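Local coordinates for nicotinate-nucleotide pyrophosphorylase (Ehrlichia chaffeensis, PDB 3L0G), which probably catalyses the conversion of quinolinate to nicotinate mononucleotide with phosphoribosyl pyrophosphate, a step of NAD biosynthesis that releases carbon dioxide, at residues I183-I188 with A211-N216; D229-D234 with S252-S257; R148-T153 with Y275-C280. All coordinates share one frame; numbering follows the deposited sequence. Where two conformers were deposited one is given.

Contact 1 of 3, residues I183-I188 with A211-N216; sequences IKDNHI and AIECDN. With FMT (formic acid), chain J.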
ATOM      1  N   ILE C 183       3.277  19.218 -22.025  1.00  8.71           N
ATOM      2  CA  ILE C 183       3.742  20.548 -21.712  1.00  7.94           C
ATOM      3  C   ILE C 183       2.506  21.385 -21.527  1.00  9.04           C
ATOM      4  O   ILE C 183       1.637  21.420 -22.398  1.00  8.78           O
ATOM      5  CB  ILE C 183       4.603  21.122 -22.870  1.00  7.73           C
ATOM      6  CG1 ILE C 183       5.812  20.168 -23.133  1.00  6.00           C
ATOM      7  CG2 ILE C 183       5.027  22.564 -22.570  1.00  8.27           C
ATOM      8  CD1 ILE C 183       6.666  20.520 -24.308  1.00  3.51           C
ATOM      9  N   LYS C 184       2.439  22.058 -20.386  1.00  9.85           N
ATOM     10  CA  LYS C 184       1.229  22.707 -19.919  1.00  9.92           C
ATOM     11  C   LYS C 184       1.368  24.196 -19.922  1.00  9.03           C
ATOM     12  O   LYS C 184       2.486  24.713 -20.024  1.00  9.54           O
ATOM     13  CB  LYS C 184       0.877  22.161 -18.529  1.00 11.05           C
ATOM     14  CG  LYS C 184       0.344  20.739 -18.638  1.00 13.21           C
ATOM     15  CD  LYS C 184      -0.205  20.186 -17.338  1.00 16.71           C
ATOM     16  CE  LYS C 184      -0.765  18.785 -17.514  1.00 17.20           C
ATOM     17  NZ  LYS C 184      -2.221  18.715 -17.910  1.00 20.18           N
ATOM     18  N   ASP C 185       0.233  24.891 -19.814  1.00  8.58           N
ATOM     19  CA  ASP C 185       0.207  26.346 -19.634  1.00  8.89           C
ATOM     20  C   ASP C 185       1.282  26.814 -18.653  1.00  8.38           C
ATOM     21  O   ASP C 185       2.024  27.764 -18.916  1.00  8.78           O
ATOM     22  CB  ASP C 185      -1.196  26.853 -19.203  1.00  8.82           C
ATOM     23  CG  ASP C 185      -1.703  26.240 -17.884  1.00 11.17           C
ATOM     24  OD1 ASP C 185      -1.035  25.372 -17.239  1.00 10.70           O
ATOM     25  OD2 ASP C 185      -2.794  26.680 -17.450  1.00 15.24           O
ATOM     26  N   ASN C 186       1.401  26.116 -17.537  1.00  8.75           N
ATOM     27  CA  ASN C 186       2.329  26.550 -16.476  1.00  8.99           C
ATOM     28  C   ASN C 186       3.822  26.297 -16.760  1.00  8.69           C
ATOM     29  O   ASN C 186       4.682  26.964 -16.191  1.00  8.87           O
ATOM     30  CB  ASN C 186       1.894  25.979 -15.144  1.00  8.29           C
ATOM     31  CG  ASN C 186       0.673  26.703 -14.577  1.00  9.55           C
ATOM     32  OD1 ASN C 186      -0.054  26.151 -13.737  1.00 10.33           O
ATOM     33  ND2 ASN C 186       0.447  27.954 -15.026  1.00  5.53           N
ATOM     34  N   HIS C 187       4.126  25.354 -17.647  1.00  9.15           N
ATOM     35  CA  HIS C 187       5.506  25.193 -18.123  1.00  9.57           C
ATOM     36  C   HIS C 187       5.897  26.369 -18.997  1.00 10.04           C
ATOM     37  O   HIS C 187       6.985  26.924 -18.852  1.00 10.46           O
ATOM     38  CB  HIS C 187       5.666  23.903 -18.897  1.00  8.15           C
ATOM     39  CG  HIS C 187       5.469  22.693 -18.061  1.00  9.70           C
ATOM     40  ND1 HIS C 187       4.372  21.864 -18.195  1.00  9.13           N
ATOM     41  CD2 HIS C 187       6.218  22.177 -17.054  1.00  8.24           C
ATOM     42  CE1 HIS C 187       4.454  20.899 -17.300  1.00  7.62           C
ATOM     43  NE2 HIS C 187       5.570  21.055 -16.608  1.00  6.30           N
ATOM     44  N   ILE C 188       4.984  26.749 -19.878  1.00 10.99           N
ATOM     45  CA  ILE C 188       5.225  27.780 -20.862  1.00 11.92           C
ATOM     46  C   ILE C 188       5.421  29.078 -20.089  1.00 12.50           C
ATOM     47  O   ILE C 188       6.330  29.844 -20.395  1.00 12.52           O
ATOM     48  CB  ILE C 188       4.025  27.915 -21.827  1.00 12.10           C
ATOM     49  CG1 ILE C 188       3.850  26.647 -22.660  1.00 13.55           C
ATOM     50  CG2 ILE C 188       4.153  29.137 -22.717  1.00 11.01           C
ATOM     51  CD1 ILE C 188       2.549  26.598 -23.489  1.00 10.50           C
ATOM     52  N   ALA C 211       3.390  16.124 -26.438  1.00 11.34           N
ATOM     53  CA  ALA C 211       2.088  16.824 -26.402  1.00 11.57           C
ATOM     54  C   ALA C 211       2.209  18.174 -25.717  1.00 11.76           C
ATOM     55  O   ALA C 211       2.947  18.307 -24.750  1.00 11.49           O
ATOM     56  CB  ALA C 211       1.047  16.001 -25.667  1.00 11.85           C
ATOM     57  N   ILE C 212       1.455  19.177 -26.194  1.00 11.78           N
ATOM     58  CA  ILE C 212       1.489  20.512 -25.593  1.00 11.75           C
ATOM     59  C   ILE C 212       0.097  21.145 -25.538  1.00 12.21           C
ATOM     60  O   ILE C 212      -0.673  21.047 -26.490  1.00 12.45           O
ATOM     61  CB  ILE C 212       2.482  21.421 -26.329  1.00 12.03           C
ATOM     62  CG1 ILE C 212       2.566  22.820 -25.666  1.00 11.38           C
ATOM     63  CG2 ILE C 212       2.122  21.514 -27.810  1.00 11.27           C
ATOM     64  CD1 ILE C 212       3.789  23.700 -26.159  1.00  9.89           C
ATOM     65  N   GLU C 213      -0.250  21.765 -24.418  1.00 12.23           N
ATOM     66  CA  GLU C 213      -1.532  22.462 -24.355  1.00 13.51           C
ATOM     67  C   GLU C 213      -1.467  23.931 -24.780  1.00 12.85           C
ATOM     68  O   GLU C 213      -0.583  24.709 -24.374  1.00 13.88           O
ATOM     69  CB  GLU C 213      -2.261  22.277 -23.030  1.00 13.81           C
ATOM     70  CG  GLU C 213      -1.485  22.431 -21.808  1.00 17.71           C
ATOM     71  CD  GLU C 213      -2.373  22.515 -20.550  1.00 19.43           C
ATOM     72  OE1 GLU C 213      -2.250  23.532 -19.810  1.00 16.04           O
ATOM     73  OE2 GLU C 213      -3.188  21.567 -20.336  1.00 20.74           O
ATOM     74  N   CYS C 214      -2.414  24.278 -25.635  1.00 12.77           N
ATOM     75  CA  CYS C 214      -2.536  25.595 -26.218  1.00 12.21           C
ATOM     76  C   CYS C 214      -3.896  26.181 -25.845  1.00 12.76           C
ATOM     77  O   CYS C 214      -4.908  25.471 -25.860  1.00 12.65           O
ATOM     78  CB  CYS C 214      -2.439  25.455 -27.727  1.00 12.33           C
ATOM     79  SG  CYS C 214      -0.865  24.766 -28.359  1.00 12.86           S
ATOM     80  N   ASP C 215      -3.948  27.462 -25.523  1.00 13.19           N
ATOM     81  CA  ASP C 215      -5.240  28.110 -25.353  1.00 14.48           C
ATOM     82  C   ASP C 215      -5.558  29.221 -26.330  1.00 13.43           C
ATOM     83  O   ASP C 215      -6.556  29.887 -26.162  1.00 12.61           O
ATOM     84  CB  ASP C 215      -5.508  28.523 -23.903  1.00 15.67           C
ATOM     85  CG  ASP C 215      -4.479  29.428 -23.350  1.00 20.34           C
ATOM     86  OD1 ASP C 215      -3.713  30.029 -24.140  1.00 23.53           O
ATOM     87  OD2 ASP C 215      -4.435  29.527 -22.096  1.00 28.15           O
ATOM     88  N   ASN C 216      -4.752  29.382 -27.382  1.00 12.97           N
ATOM     89  CA  ASN C 216      -5.163  30.223 -28.510  1.00 12.97           C
ATOM     90  C   ASN C 216      -4.511  29.772 -29.790  1.00 13.13           C
ATOM     91  O   ASN C 216      -3.678  28.850 -29.791  1.00 12.82           O
ATOM     92  CB  ASN C 216      -4.897  31.710 -28.223  1.00 13.28           C
ATOM     93  CG  ASN C 216      -3.421  32.013 -28.038  1.00 13.27           C
ATOM     94  OD1 ASN C 216      -2.581  31.478 -28.746  1.00 15.34           O
ATOM     95  ND2 ASN C 216      -3.107  32.859 -27.077  1.00 16.83           N
TER
HETATM   96  C   FMT J 301      -3.024  14.868 -18.010  1.00 12.40           C
HETATM   97  O1  FMT J 301      -2.507  13.824 -18.430  1.00 12.07           O
HETATM   98  O2  FMT J 301      -2.382  15.750 -17.425  1.00 12.46           O
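Ile183 lies beside Ile212 as a parallel partner, and its backbone N and O are both bonded: the N donates to Ala211 O at 2.9 Å, and the O of Ile183 accepts from Glu213 N at 2.8 Å. The side chains of Ile183 and Ile212 pass at a slant on the same side of the sheet, CB of Ile183 3.9 Å from CG1 of Ile212. There Ile198 and Ile194 of helix 194-204 cover them, and Thr45 of the second subunit also packs on Ile183. Lys184 is the N-cap residue of helix 185-191. Its backbone N donates in the ring plane to ND1 of His187, whose NE2 is hydrogen-bonded to Thr46 OG1 of the second subunit. The Lys184 side chain slants across that of Glu213 and bends at its last torsion (chi4 -89°), which carries NZ to 3.0 Å from O2 of a formic acid; the same NZ makes a long salt bridge with Glu213 OE2. At Asp185 the backbone N gives an almost straight bond of 2.8 Å to Glu213 OE1, met on the anti side of the carboxylate. Glu213 reaches this first turn of the helix because its CG sits between its own backbone N and carbonyl carbon (chi1 46°) and the rest of the chain runs out extended. Asp185 OD1 comes to 3.4 Å from Glu213 OE1, a like-charge approach that the helix start and Lys184 probably ease. Ile188 closes the contact, its CD1 against Ile212 CD1, the two chains crossing at roughly a right angle. This strand-to-helix turn lies at the C-terminal end of the parallel sheet, where alpha/beta barrels carry their active sites; the formic acid, probably from the crystallisation liquor, lies between Lys184, Arg151 and Arg174, consistent with a pocket that takes an anion.

Contact 2 of 3, residues D229-D234 with S252-S257; sequences DMILLD and SVLEVS. With EDO (1,2-ethanediol), chain I.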
ATOM      1  N   ASP C 229       3.923  16.331 -31.616  1.00  9.55           N
ATOM      2  CA  ASP C 229       3.174  15.152 -32.042  1.00  9.75           C
ATOM      3  C   ASP C 229       1.694  15.353 -31.753  1.00  9.27           C
ATOM      4  O   ASP C 229       0.843  14.813 -32.453  1.00  9.40           O
ATOM      5  CB  ASP C 229       3.731  13.905 -31.337  1.00  9.83           C
ATOM      6  CG  ASP C 229       5.196  13.667 -31.665  1.00 10.87           C
ATOM      7  OD1 ASP C 229       5.459  13.182 -32.786  1.00 12.55           O
ATOM      8  OD2 ASP C 229       6.062  13.970 -30.826  1.00  7.35           O
ATOM      9  N   MET C 230       1.390  16.182 -30.760  1.00  9.45           N
ATOM     10  CA  MET C 230       0.036  16.289 -30.235  1.00  9.59           C
ATOM     11  C   MET C 230      -0.180  17.652 -29.631  1.00  9.26           C
ATOM     12  O   MET C 230       0.662  18.163 -28.892  1.00  8.63           O
ATOM     13  CB  MET C 230      -0.201  15.205 -29.176  1.00  9.95           C
ATOM     14  CG  MET C 230      -1.523  15.302 -28.379  1.00 12.38           C
ATOM     15  SD  MET C 230      -1.743  13.805 -27.383  1.00 17.46           S
ATOM     16  CE  MET C 230      -2.348  14.513 -25.818  1.00 15.25           C
ATOM     17  N   ILE C 231      -1.314  18.236 -29.983  1.00  9.67           N
ATOM     18  CA  ILE C 231      -1.709  19.563 -29.523  1.00 10.40           C
ATOM     19  C   ILE C 231      -3.060  19.447 -28.818  1.00 10.28           C
ATOM     20  O   ILE C 231      -4.015  18.897 -29.348  1.00 10.76           O
ATOM     21  CB  ILE C 231      -1.798  20.555 -30.691  1.00 10.16           C
ATOM     22  CG1 ILE C 231      -0.412  20.849 -31.252  1.00 11.25           C
ATOM     23  CG2 ILE C 231      -2.439  21.861 -30.229  1.00 10.47           C
ATOM     24  CD1 ILE C 231      -0.446  21.705 -32.545  1.00 12.41           C
ATOM     25  N   LEU C 232      -3.113  19.959 -27.605  1.00 11.35           N
ATOM     26  CA  LEU C 232      -4.315  19.984 -26.806  1.00 12.06           C
ATOM     27  C   LEU C 232      -4.917  21.385 -26.884  1.00 11.81           C
ATOM     28  O   LEU C 232      -4.210  22.385 -26.721  1.00 11.81           O
ATOM     29  CB  LEU C 232      -3.946  19.622 -25.369  1.00 12.92           C
ATOM     30  CG  LEU C 232      -5.049  19.297 -24.382  1.00 15.91           C
ATOM     31  CD1 LEU C 232      -4.565  18.225 -23.390  1.00 20.48           C
ATOM     32  CD2 LEU C 232      -5.489  20.584 -23.642  1.00 20.42           C
ATOM     33  N   LEU C 233      -6.211  21.456 -27.167  1.00 11.57           N
ATOM     34  CA  LEU C 233      -6.923  22.735 -27.235  1.00 12.13           C
ATOM     35  C   LEU C 233      -7.685  22.931 -25.902  1.00 13.46           C
ATOM     36  O   LEU C 233      -8.632  22.192 -25.599  1.00 12.57           O
ATOM     37  CB  LEU C 233      -7.848  22.755 -28.449  1.00 11.83           C
ATOM     38  CG  LEU C 233      -7.220  22.412 -29.823  1.00 11.64           C
ATOM     39  CD1 LEU C 233      -8.286  22.298 -30.940  1.00 10.61           C
ATOM     40  CD2 LEU C 233      -6.161  23.445 -30.240  1.00 10.62           C
ATOM     41  N   ASP C 234      -7.224  23.878 -25.083  1.00 14.43           N
ATOM     42  CA  ASP C 234      -7.734  24.039 -23.704  1.00 17.48           C
ATOM     43  C   ASP C 234      -8.735  25.203 -23.673  1.00 18.01           C
ATOM     44  O   ASP C 234      -8.373  26.336 -23.930  1.00 18.26           O
ATOM     45  CB  ASP C 234      -6.571  24.277 -22.732  1.00 18.03           C
ATOM     46  CG  ASP C 234      -6.979  24.175 -21.248  1.00 24.13           C
ATOM     47  OD1 ASP C 234      -7.740  23.239 -20.873  1.00 29.77           O
ATOM     48  OD2 ASP C 234      -6.500  25.024 -20.441  1.00 29.33           O
ATOM     49  N   SER C 252      -0.574  17.164 -36.815  1.00 14.89           N
ATOM     50  CA  SER C 252      -0.436  16.772 -35.426  1.00 13.99           C
ATOM     51  C   SER C 252      -1.754  16.156 -34.968  1.00 11.94           C
ATOM     52  O   SER C 252      -2.797  16.395 -35.550  1.00 10.18           O
ATOM     53  CB  SER C 252       0.009  17.989 -34.578  1.00 14.50           C
ATOM     54  OG  SER C 252      -0.250  17.829 -33.204  1.00 17.72           O
ATOM     55  N   VAL C 253      -1.680  15.306 -33.950  1.00 10.78           N
ATOM     56  CA  VAL C 253      -2.869  14.831 -33.282  1.00  9.82           C
ATOM     57  C   VAL C 253      -3.496  16.074 -32.615  1.00  9.27           C
ATOM     58  O   VAL C 253      -2.775  16.967 -32.181  1.00  8.86           O
ATOM     59  CB  VAL C 253      -2.517  13.706 -32.262  1.00  9.94           C
ATOM     60  CG1 VAL C 253      -3.652  13.474 -31.268  1.00  6.62           C
ATOM     61  CG2 VAL C 253      -2.135  12.375 -33.030  1.00 10.00           C
ATOM     62  N   LEU C 254      -4.820  16.155 -32.596  1.00  9.15           N
ATOM     63  CA  LEU C 254      -5.543  17.266 -31.933  1.00  9.53           C
ATOM     64  C   LEU C 254      -6.526  16.728 -30.944  1.00  9.03           C
ATOM     65  O   LEU C 254      -7.391  15.910 -31.295  1.00  8.40           O
ATOM     66  CB  LEU C 254      -6.346  18.108 -32.950  1.00 10.02           C
ATOM     67  CG  LEU C 254      -5.766  19.397 -33.502  1.00 13.02           C
ATOM     68  CD1 LEU C 254      -6.767  20.073 -34.465  1.00 13.06           C
ATOM     69  CD2 LEU C 254      -5.390  20.320 -32.330  1.00 14.51           C
ATOM     70  N   GLU C 255      -6.455  17.254 -29.727  1.00  8.92           N
ATOM     71  CA  GLU C 255      -7.319  16.830 -28.643  1.00  9.65           C
ATOM     72  C   GLU C 255      -7.980  18.073 -28.084  1.00 10.11           C
ATOM     73  O   GLU C 255      -7.297  19.075 -27.901  1.00 11.02           O
ATOM     74  CB  GLU C 255      -6.474  16.178 -27.559  1.00  9.64           C
ATOM     75  CG  GLU C 255      -7.204  15.855 -26.305  1.00 11.07           C
ATOM     76  CD  GLU C 255      -6.434  14.864 -25.440  1.00 15.93           C
ATOM     77  OE1 GLU C 255      -6.471  15.029 -24.214  1.00 17.17           O
ATOM     78  OE2 GLU C 255      -5.795  13.941 -25.991  1.00 18.14           O
ATOM     79  N   VAL C 256      -9.277  18.011 -27.818  1.00 10.26           N
ATOM     80  CA  VAL C 256      -9.982  19.093 -27.126  1.00 11.58           C
ATOM     81  C   VAL C 256     -10.115  18.643 -25.689  1.00 13.17           C
ATOM     82  O   VAL C 256     -10.559  17.521 -25.435  1.00 11.77           O
ATOM     83  CB  VAL C 256     -11.385  19.364 -27.730  1.00 11.43           C
ATOM     84  CG1 VAL C 256     -12.191  20.370 -26.865  1.00 11.48           C
ATOM     85  CG2 VAL C 256     -11.277  19.870 -29.192  1.00  9.49           C
ATOM     86  N   SER C 257      -9.722  19.512 -24.760  1.00 15.13           N
ATOM     87  CA  SER C 257      -9.803  19.223 -23.340  1.00 17.70           C
ATOM     88  C   SER C 257     -10.687  20.244 -22.658  1.00 19.85           C
ATOM     89  O   SER C 257     -10.623  21.442 -22.954  1.00 20.06           O
ATOM     90  CB  SER C 257      -8.431  19.267 -22.691  1.00 18.00           C
ATOM     91  OG  SER C 257      -8.402  18.414 -21.541  1.00 20.30           O
TER
HETATM   92  C1  EDO I 300      -5.034  15.384 -21.439  1.00 19.76           C
HETATM   93  O1  EDO I 300      -5.668  14.896 -20.263  1.00 20.46           O
HETATM   94  C2  EDO I 300      -4.277  14.257 -22.146  1.00 16.77           C
HETATM   95  O2  EDO I 300      -5.147  13.373 -22.879  1.00 16.35           O
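Leu233 and Leu254 form the close-packed apolar side of this strand pair: the methyl CD2 of Leu254 sits 3.7 Å from Leu233 CG and also touches CG2 of Ile231, beside which Leu254 lies pointing the same way. Helices 217-225 and 238-248 cover this layer, Val220 over Leu233 and Val245 over Leu254. Between the strands runs a regular parallel ladder, closed at one end by Val253 N to Asp229 O and at the other by Ser257 N to Leu233 O, 3.0 Å. Val253 O takes two donors from opposite faces of its plane, Ile231 N and the hydroxyl of Ser252.

The face bearing Met230, Leu232 and Glu255 is more polar and meets a small solvent molecule. Glu255 stretches out with CG anti to its backbone N (chi1 172°); its OE2 forms a salt bridge with Arg148 beyond the two strands, and its OE1, close to Ser277 OG, accepts a hydrogen bond from O2 of an ethanediol. Met230 swings its CE to 3.5 Å from Glu255 OE2, and Leu232 CD1 lies 3.5 Å from C1 of the ethanediol. Leu232 CD2 presses on Ser257 CB at 3.4 Å, a tight spot on this face. Strand 230-234, helix 238-248 and strand 253-257 make a beta-alpha-beta unit, the repeating element of an alpha/beta barrel, with the helix outside and the polar face turned to the barrel interior.

Contact 3 of 3, residues R148-T153 with Y275-C280; sequences RSTRKT and YISIGC. With EDO (1,2-ethanediol), chain I; FMT (formic acid), chain J.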
ATOM      1  N   ARG C 148     -11.149  10.610 -23.822  1.00  9.08           N
ATOM      2  CA  ARG C 148     -10.025  10.381 -22.908  1.00  8.84           C
ATOM      3  C   ARG C 148     -10.247  10.892 -21.509  1.00  8.25           C
ATOM      4  O   ARG C 148     -10.977  11.873 -21.294  1.00  7.33           O
ATOM      5  CB  ARG C 148      -8.716  10.957 -23.426  1.00  8.70           C
ATOM      6  CG  ARG C 148      -8.286  10.211 -24.694  1.00 13.15           C
ATOM      7  CD  ARG C 148      -6.853   9.838 -24.811  1.00 16.88           C
ATOM      8  NE  ARG C 148      -6.044  10.943 -25.244  1.00 17.41           N
ATOM      9  CZ  ARG C 148      -4.982  10.869 -26.051  1.00 17.26           C
ATOM     10  NH1 ARG C 148      -4.573   9.730 -26.590  1.00 18.93           N
ATOM     11  NH2 ARG C 148      -4.325  11.986 -26.328  1.00 15.94           N
ATOM     12  N   SER C 149      -9.637  10.189 -20.554  1.00  7.67           N
ATOM     13  CA  SER C 149      -9.610  10.639 -19.186  1.00  7.35           C
ATOM     14  C   SER C 149      -8.523  11.693 -19.083  1.00  7.64           C
ATOM     15  O   SER C 149      -7.761  11.917 -20.044  1.00  7.31           O
ATOM     16  CB  SER C 149      -9.347   9.490 -18.219  1.00  8.29           C
ATOM     17  OG  SER C 149      -8.114   8.829 -18.525  1.00  6.42           O
ATOM     18  N   THR C 150      -8.504  12.348 -17.929  1.00  7.18           N
ATOM     19  CA  THR C 150      -7.513  13.323 -17.520  1.00  7.49           C
ATOM     20  C   THR C 150      -6.874  12.885 -16.190  1.00  8.07           C
ATOM     21  O   THR C 150      -7.093  11.769 -15.754  1.00  9.07           O
ATOM     22  CB  THR C 150      -8.173  14.673 -17.274  1.00  7.83           C
ATOM     23  OG1 THR C 150      -9.084  14.550 -16.174  1.00  6.84           O
ATOM     24  CG2 THR C 150      -8.956  15.168 -18.541  1.00  9.51           C
ATOM     25  N   ARG C 151      -6.100  13.789 -15.560  1.00  8.32           N
ATOM     26  CA  ARG C 151      -5.563  13.606 -14.243  1.00  7.93           C
ATOM     27  C   ARG C 151      -6.412  14.270 -13.142  1.00  9.19           C
ATOM     28  O   ARG C 151      -6.028  14.260 -11.962  1.00  8.16           O
ATOM     29  CB  ARG C 151      -4.084  14.060 -14.189  1.00  8.80           C
ATOM     30  CG  ARG C 151      -3.129  13.010 -14.877  1.00  7.37           C
ATOM     31  CD  ARG C 151      -1.726  13.520 -15.137  1.00  7.38           C
ATOM     32  NE  ARG C 151      -1.135  14.126 -13.951  1.00  8.50           N
ATOM     33  CZ  ARG C 151      -0.984  15.441 -13.740  1.00  7.36           C
ATOM     34  NH1 ARG C 151      -0.492  15.868 -12.590  1.00  5.59           N
ATOM     35  NH2 ARG C 151      -1.287  16.335 -14.670  1.00  6.67           N
ATOM     36  N   LYS C 152      -7.588  14.776 -13.518  1.00  8.29           N
ATOM     37  CA  LYS C 152      -8.527  15.325 -12.563  1.00  9.37           C
ATOM     38  C   LYS C 152      -9.387  14.180 -12.072  1.00  9.53           C
ATOM     39  O   LYS C 152     -10.611  14.121 -12.284  1.00  8.91           O
ATOM     40  CB  LYS C 152      -9.369  16.419 -13.195  1.00  9.77           C
ATOM     41  CG  LYS C 152      -8.569  17.613 -13.647  1.00 13.04           C
ATOM     42  CD  LYS C 152      -9.405  18.508 -14.541  1.00 18.55           C
ATOM     43  CE  LYS C 152      -8.819  19.895 -14.633  1.00 21.55           C
ATOM     44  NZ  LYS C 152      -9.054  20.472 -15.961  1.00 23.07           N
ATOM     45  N   THR C 153      -8.703  13.264 -11.395  1.00  9.33           N
ATOM     46  CA  THR C 153      -9.310  12.101 -10.812  1.00  8.60           C
ATOM     47  C   THR C 153      -9.507  12.295  -9.300  1.00  8.63           C
ATOM     48  O   THR C 153      -9.036  13.264  -8.702  1.00  9.43           O
ATOM     49  CB  THR C 153      -8.396  10.896 -11.146  1.00  9.07           C
ATOM     50  OG1 THR C 153      -7.039  11.234 -10.825  1.00  7.93           O
ATOM     51  CG2 THR C 153      -8.441  10.572 -12.659  1.00  6.80           C
ATOM     52  N   TYR C 275      -9.278  13.391 -30.374  1.00  9.29           N
ATOM     53  CA  TYR C 275      -9.598  13.022 -29.007  1.00  9.27           C
ATOM     54  C   TYR C 275     -10.391  14.137 -28.343  1.00  9.13           C
ATOM     55  O   TYR C 275     -10.210  15.310 -28.670  1.00  8.36           O
ATOM     56  CB  TYR C 275      -8.308  12.792 -28.227  1.00  8.61           C
ATOM     57  CG  TYR C 275      -7.473  11.627 -28.744  1.00  8.84           C
ATOM     58  CD1 TYR C 275      -7.852  10.319 -28.471  1.00 10.41           C
ATOM     59  CD2 TYR C 275      -6.321  11.829 -29.488  1.00  9.30           C
ATOM     60  CE1 TYR C 275      -7.120   9.257 -28.892  1.00 10.89           C
ATOM     61  CE2 TYR C 275      -5.561  10.727 -29.957  1.00 10.77           C
ATOM     62  CZ  TYR C 275      -5.976   9.453 -29.639  1.00 11.58           C
ATOM     63  OH  TYR C 275      -5.299   8.340 -30.061  1.00 13.44           O
ATOM     64  N   ILE C 276     -11.257  13.764 -27.405  1.00  9.99           N
ATOM     65  CA  ILE C 276     -11.793  14.727 -26.444  1.00  9.71           C
ATOM     66  C   ILE C 276     -11.554  14.199 -25.020  1.00 10.62           C
ATOM     67  O   ILE C 276     -12.054  13.120 -24.648  1.00 10.35           O
ATOM     68  CB  ILE C 276     -13.285  15.032 -26.693  1.00  9.41           C
ATOM     69  CG1 ILE C 276     -13.464  15.631 -28.101  1.00  9.47           C
ATOM     70  CG2 ILE C 276     -13.834  16.022 -25.620  1.00  9.68           C
ATOM     71  CD1 ILE C 276     -14.900  15.521 -28.638  1.00  6.25           C
ATOM     72  N   SER C 277     -10.788  14.983 -24.251  1.00 10.53           N
ATOM     73  CA  SER C 277     -10.457  14.735 -22.846  0.50 11.43           C
ATOM     74  C   SER C 277     -11.465  15.447 -21.955  1.00 11.48           C
ATOM     75  O   SER C 277     -11.658  16.635 -22.130  1.00 12.53           O
ATOM     76  CB  SER C 277      -9.081  15.322 -22.523  0.50 10.91           C
ATOM     77  OG  SER C 277      -8.066  14.359 -22.630  0.50 12.92           O
ATOM     78  N   ILE C 278     -12.057  14.754 -20.981  1.00 11.71           N
ATOM     79  CA  ILE C 278     -13.133  15.323 -20.187  1.00 11.28           C
ATOM     80  C   ILE C 278     -12.870  15.105 -18.689  1.00 11.51           C
ATOM     81  O   ILE C 278     -12.864  13.980 -18.229  1.00 10.87           O
ATOM     82  CB  ILE C 278     -14.503  14.695 -20.561  1.00 11.66           C
ATOM     83  CG1 ILE C 278     -14.754  14.799 -22.059  1.00 10.97           C
ATOM     84  CG2 ILE C 278     -15.622  15.401 -19.804  1.00  9.85           C
ATOM     85  CD1 ILE C 278     -16.011  14.081 -22.504  1.00 10.83           C
ATOM     86  N   GLY C 279     -12.647  16.197 -17.955  1.00 12.33           N
ATOM     87  CA  GLY C 279     -12.362  16.149 -16.515  1.00 12.82           C
ATOM     88  C   GLY C 279     -13.554  15.633 -15.736  1.00 13.93           C
ATOM     89  O   GLY C 279     -13.397  14.850 -14.810  1.00 14.33           O
ATOM     90  N   CYS C 280     -14.753  16.016 -16.151  1.00 14.76           N
ATOM     91  CA  CYS C 280     -15.970  15.730 -15.407  0.50 16.29           C
ATOM     92  C   CYS C 280     -16.502  14.270 -15.578  1.00 15.29           C
ATOM     93  O   CYS C 280     -17.570  13.947 -15.097  1.00 16.19           O
ATOM     94  CB  CYS C 280     -17.032  16.797 -15.762  0.50 17.10           C
ATOM     95  SG  CYS C 280     -16.638  18.538 -15.183  0.50 23.33           S
TER
HETATM   96  C1  EDO I 300      -5.034  15.384 -21.439  1.00 19.76           C
HETATM   97  O1  EDO I 300      -5.668  14.896 -20.263  1.00 20.46           O
HETATM   98  C2  EDO I 300      -4.277  14.257 -22.146  1.00 16.77           C
HETATM   99  O2  EDO I 300      -5.147  13.373 -22.879  1.00 16.35           O
HETATM  100  C   FMT J 301      -3.024  14.868 -18.010  1.00 12.40           C
HETATM  101  O1  FMT J 301      -2.507  13.824 -18.430  1.00 12.07           O
HETATM  102  O2  FMT J 301      -2.382  15.750 -17.425  1.00 12.46           O
HETATM  103  O   HOH W   1     -11.064  12.795 -16.482  1.00  6.67           O
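Arg148 lays its guanidinium flat on the ring of Tyr275, the planes only 11° apart, CZ of Arg148 3.6 Å from the Tyr275 ring centroid and nearly on the ring normal, a cation-pi stack. Starting at the backbone, Arg148 CB lies near Ser277 OG in the modelled conformer of that serine. CG and then CD of Arg148 pass by Tyr275 CD1, each at 3.8 Å. Bends at chi2 and chi3 (-136° and -80°) bring the guanidinium over the ring. NE comes near O2 of an ethanediol, CZ sits over the ring centre, and NH1 of Arg148 reaches the far part of the ring, 3.4 Å from Tyr275 CZ. NH2 is nearest CD2 of the ring and makes its salt bridge with Glu255.

Underneath, Arg148 and Ser277 pair as parallel strand partners: Arg148 N donates to Ile276 O, and Arg148 O accepts from Ile278 N. Past this pair the backbones separate, and a water bridges the gap, accepting from Thr150 N and donating to Ile278 O at 2.8 Å. Thr150 OG1 takes the N-H of Lys152 in an ST turn, while its CG2 packs near Ser277 CB. Arg151 NH2 gives a straight bond to O2 of a formic acid, in the guanidinium plane, and its NH1 is paired with Asp37 of the second subunit. With one face on an aromatic ring and NH2 on a carboxylate, the Arg148 guanidinium is probably fixed in rotation.

All three contacts lie in the C-terminal domain and on one parallel sheet, ordered 146-148, 275-277, 253-257, 230-234, 210-214, 181-183. Contact 3 joins the first two strands of that order, contact 2 the middle pair and contact 1 the last pair. The centres of contact 1 and contact 2 are about 10 Å apart. Those of contact 2 and contact 3 are about 13 Å apart, and those of contact 1 and contact 3 about 16 Å. Along the chain, 148-153 comes first and 275-280 last, with contact 1 and then contact 2 in between. An ethanediol touches contacts 2 and 3, a formic acid contacts 1 and 3; the latter two also touch the second subunit, consistent with a pocket near the interface.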